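Local coordinates for beta-catenin homolog sys-1 (PDB 3C2G), which acts as a beta-catenin in Wnt asymmetry signalling, binding the TCF factor pop-1 directly and activating or repressing its target genes, at residues S95-I98 / H99-V102; M47-C50 / V51-L55. All blocks are in the same frame, centred on the assembly; numbering follows the deposited sequence.

Interaction 1 (S95-I98 / H99-V102); sequences SPYI and HQVV
Y97, I98 and H99 carry a local contact at the step where a 3-10 turn, 95-97, passes into the short helix 98-103 of the armadillo domain. The first bond of the new helix still has the i to i+3 spacing: Q100 N donates to Y97 O at 2.9 Å, and the bond is well bent. From the next carbonyl, I98 O, the regular i to i+4 step takes over, with V102 N at 3.1 Å and a straighter angle of 165°. The I98 side chain packs against V101, CD1 to CG2 at 4.1 Å, and also touches V151 and L156, so the start of the helix is closed against helix 154-164. H99 also touches L156, but its ring swings back along the chain. Its chi1 of 55° sets CG between the backbone N and the carbonyl carbon, which brings the imidazole over the turn: Y97 O lies over one face, and P96 O sits in the plane at the ring edge, 3.5 Å from both H99 CD2 and H99 NE2. An alanine here removes that ring and would probably leave P96 O without its flanking edge and L156 with less cover. Y97 and Q100 run side by side, their ring and amide planes 85° apart. The amide nitrogen of Q100 is bonded outside this turn, to Q52 OE1 and P48 O of helix 47-62, while its oxygen lies beside the tyrosine, with Q100 OE1 4.0 Å from Y97 CB.

Interaction 2 (M47-C50 / V51-L55); sequences MPNC and VQQIL
M47, present as selenomethionine, meets V51 one turn further along the first two turns of helix 47-62 in the armadillo domain, and this is the tightly packed side of the contact. The M47 chain bends at both chi2 (-64°) and chi3 (-73°), which folds the terminal methyl round toward the valine, CE to CG2 at 4.1 Å. The same CG2 of V51 also lies 3.5 Å from M47 O. In the backbone V51 N binds M47 O at 2.9 Å, nearly straight at 175°. I54 continues this buried side: its CG1 rests by C50 O while its N donates to that oxygen over a longer 3.3 Å. F88 of helix 71-90 covers V51 and I54, and I30, W33 and I34 of helix 20-37 close over I54 as well. C50, only partly exposed, holds SG on the far side of CB from its own backbone nitrogen and reaches F39.

The outward side is looser. P48 and N49 are exposed, and contact there is mainly between backbone and the near part of a side chain. Q53 N bonds to N49 O at 2.9 Å; CG of Q53 passes 3.1 Å from N49 O, and its OE1 stays over the same turn, 3.9 Å from C50 CA. Proline suits this first turn, where its nitrogen owes no helical hydrogen bond. Between the two sides stands Q52, whose N binds P48 O at 3.0 Å and whose amide is held at both ends, OE1 by Q100 and NE2 by N56 OD1. P48 O therefore serves two donors, Q52 N and Q100 NE2. The chemistry implies a division of work: apolar branches seat the helix against its neighbours, while a backbone oxygen and a glutamine amide near its start provide polar links to helix 98-103.

Interactions 1 and 2 are local helix starts near the N-terminal end of the chain, their centres about 10 Å apart, and they touch directly. Besides the Q100 amide link, Y97 packs over the first turn of 47-55, its CE1 3.6 Å from P48 CD. Both also pack on helix 71-90, interaction 1 through V101 and interaction 2 through V51, I54 and L55. Each is part core, part surface: Q100, V101 and V102 are buried and P96 exposed in 95-102; M47, V51 and I54 are buried and P48 and N49 exposed in 47-55. Interaction 1 combines aromatic ring, histidine edge and glutamine where 3-10 spacing gives way to alpha; interaction 2 pairs aliphatic packing with regular backbone bonds.

Interaction 1 (S95-I98 / H99-V102)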
# COMPACT_ATOMS: atom_id res chain seq x y z
N SER A 95 6.32 0.06 -35.35
CA SER A 95 5.40 -0.27 -34.24
C SER A 95 4.21 -1.19 -34.59
O SER A 95 3.87 -2.04 -33.78
CB SER A 95 4.95 0.98 -33.46
OG SER A 95 3.98 1.71 -34.17
N PRO A 96 3.62 -1.06 -35.80
CA PRO A 96 2.51 -1.98 -36.13
C PRO A 96 2.97 -3.43 -36.34
O PRO A 96 2.13 -4.33 -36.46
CB PRO A 96 1.95 -1.42 -37.45
CG PRO A 96 2.60 -0.10 -37.67
CD PRO A 96 3.89 -0.13 -36.92
N TYR A 97 4.29 -3.65 -36.39
CA TYR A 97 4.84 -4.98 -36.65
C TYR A 97 5.52 -5.59 -35.41
O TYR A 97 6.16 -6.64 -35.49
CB TYR A 97 5.81 -4.92 -37.84
CG TYR A 97 5.22 -4.17 -39.02
CD1 TYR A 97 4.30 -4.77 -39.87
CD2 TYR A 97 5.58 -2.85 -39.28
CE1 TYR A 97 3.74 -4.09 -40.94
CE2 TYR A 97 5.03 -2.15 -40.35
CZ TYR A 97 4.11 -2.77 -41.17
OH TYR A 97 3.57 -2.09 -42.24
N ILE A 98 5.32 -4.94 -34.27
CA ILE A 98 5.99 -5.30 -33.02
C ILE A 98 5.67 -6.70 -32.50
O ILE A 98 6.48 -7.30 -31.78
CB ILE A 98 5.79 -4.20 -31.93
CG1 ILE A 98 6.85 -4.31 -30.83
CG2 ILE A 98 4.35 -4.19 -31.39
CD1 ILE A 98 8.17 -3.64 -31.17
N HIS A 99 4.51 -7.23 -32.88
CA HIS A 99 4.15 -8.61 -32.53
C HIS A 99 5.12 -9.63 -33.12
O HIS A 99 5.31 -10.71 -32.55
CB HIS A 99 2.71 -8.94 -32.91
CG HIS A 99 2.38 -8.68 -34.34
ND1 HIS A 99 2.24 -9.70 -35.26
CD2 HIS A 99 2.20 -7.53 -35.02
CE1 HIS A 99 1.97 -9.18 -36.45
NE2 HIS A 99 1.95 -7.86 -36.33
N GLN A 100 5.76 -9.27 -34.23
CA GLN A 100 6.78 -10.14 -34.84
C GLN A 100 8.02 -10.19 -33.97
O GLN A 100 8.63 -11.26 -33.82
CB GLN A 100 7.13 -9.70 -36.26
CG GLN A 100 6.01 -9.90 -37.29
CD GLN A 100 6.39 -9.45 -38.68
OE1 GLN A 100 5.68 -8.66 -39.30
NE2 GLN A 100 7.52 -9.95 -39.18
N VAL A 101 8.39 -9.04 -33.40
CA VAL A 101 9.46 -8.98 -32.39
C VAL A 101 9.14 -9.90 -31.21
O VAL A 101 9.96 -10.74 -30.84
CB VAL A 101 9.73 -7.53 -31.91
CG1 VAL A 101 10.79 -7.50 -30.82
CG2 VAL A 101 10.16 -6.65 -33.07
N VAL A 102 7.95 -9.76 -30.65
CA VAL A 102 7.51 -10.58 -29.52
C VAL A 102 7.52 -12.07 -29.87
O VAL A 102 7.93 -12.90 -29.05
CB VAL A 102 6.11 -10.16 -29.01
CG1 VAL A 102 5.61 -11.07 -27.88
CG2 VAL A 102 6.11 -8.70 -28.56

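Interaction 2 (M47-C50 / V51-L55)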
# COMPACT_ATOMS: atom_id res chain seq x y z
N MSE A 47 6.19 -4.58 -45.79
CA MSE A 47 6.86 -4.40 -44.49
C MSE A 47 6.88 -5.64 -43.59
O MSE A 47 7.94 -5.96 -43.05
CB MSE A 47 6.27 -3.20 -43.72
CG MSE A 47 6.78 -1.85 -44.18
SE MSE A 47 8.71 -1.65 -43.86
CE MSE A 47 8.66 -1.42 -41.92
N PRO A 48 5.73 -6.33 -43.41
CA PRO A 48 5.73 -7.55 -42.61
C PRO A 48 6.87 -8.54 -42.91
O PRO A 48 7.57 -8.97 -41.97
CB PRO A 48 4.36 -8.17 -42.90
CG PRO A 48 3.49 -7.01 -43.17
CD PRO A 48 4.37 -6.01 -43.90
N ASN A 49 7.09 -8.89 -44.18
CA ASN A 49 8.18 -9.82 -44.46
C ASN A 49 9.56 -9.18 -44.55
O ASN A 49 10.57 -9.85 -44.35
CB ASN A 49 7.87 -10.81 -45.61
CG ASN A 49 8.00 -10.19 -46.97
OD1 ASN A 49 7.10 -9.50 -47.43
ND2 ASN A 49 9.12 -10.46 -47.64
N CYS A 50 9.61 -7.88 -44.82
CA CYS A 50 10.85 -7.11 -44.71
C CYS A 50 11.40 -7.20 -43.28
O CYS A 50 12.57 -7.51 -43.07
CB CYS A 50 10.60 -5.66 -45.13
SG CYS A 50 12.01 -4.53 -44.90
N VAL A 51 10.53 -6.95 -42.30
CA VAL A 51 10.87 -7.09 -40.89
C VAL A 51 11.22 -8.54 -40.53
O VAL A 51 12.22 -8.79 -39.87
CB VAL A 51 9.74 -6.53 -39.98
CG1 VAL A 51 9.97 -6.88 -38.51
CG2 VAL A 51 9.62 -5.03 -40.16
N GLN A 52 10.40 -9.50 -40.98
CA GLN A 52 10.69 -10.91 -40.72
C GLN A 52 12.07 -11.36 -41.22
O GLN A 52 12.78 -12.10 -40.52
CB GLN A 52 9.60 -11.82 -41.30
CG GLN A 52 9.52 -13.19 -40.62
CD GLN A 52 9.36 -13.10 -39.09
OE1 GLN A 52 8.39 -12.52 -38.59
NE2 GLN A 52 10.31 -13.68 -38.36
N GLN A 53 12.44 -10.91 -42.42
CA GLN A 53 13.75 -11.18 -43.01
C GLN A 53 14.87 -10.69 -42.11
O GLN A 53 15.81 -11.44 -41.84
CB GLN A 53 13.89 -10.51 -44.39
CG GLN A 53 13.15 -11.17 -45.53
CD GLN A 53 13.39 -10.48 -46.87
OE1 GLN A 53 13.14 -9.27 -47.04
NE2 GLN A 53 13.87 -11.25 -47.85
N ILE A 54 14.78 -9.44 -41.66
CA ILE A 54 15.77 -8.87 -40.75
C ILE A 54 15.80 -9.62 -39.41
O ILE A 54 16.88 -9.95 -38.90
CB ILE A 54 15.52 -7.38 -40.46
CG1 ILE A 54 15.27 -6.59 -41.76
CG2 ILE A 54 16.66 -6.79 -39.62
CD1 ILE A 54 16.46 -5.87 -42.30
N LEU A 55 14.62 -9.89 -38.85
CA LEU A 55 14.54 -10.58 -37.58
C LEU A 55 15.20 -11.94 -37.70
O LEU A 55 15.94 -12.37 -36.80
CB LEU A 55 13.09 -10.72 -37.09
CG LEU A 55 12.35 -9.46 -36.62
CD1 LEU A 55 10.89 -9.79 -36.25
CD2 LEU A 55 13.07 -8.78 -35.46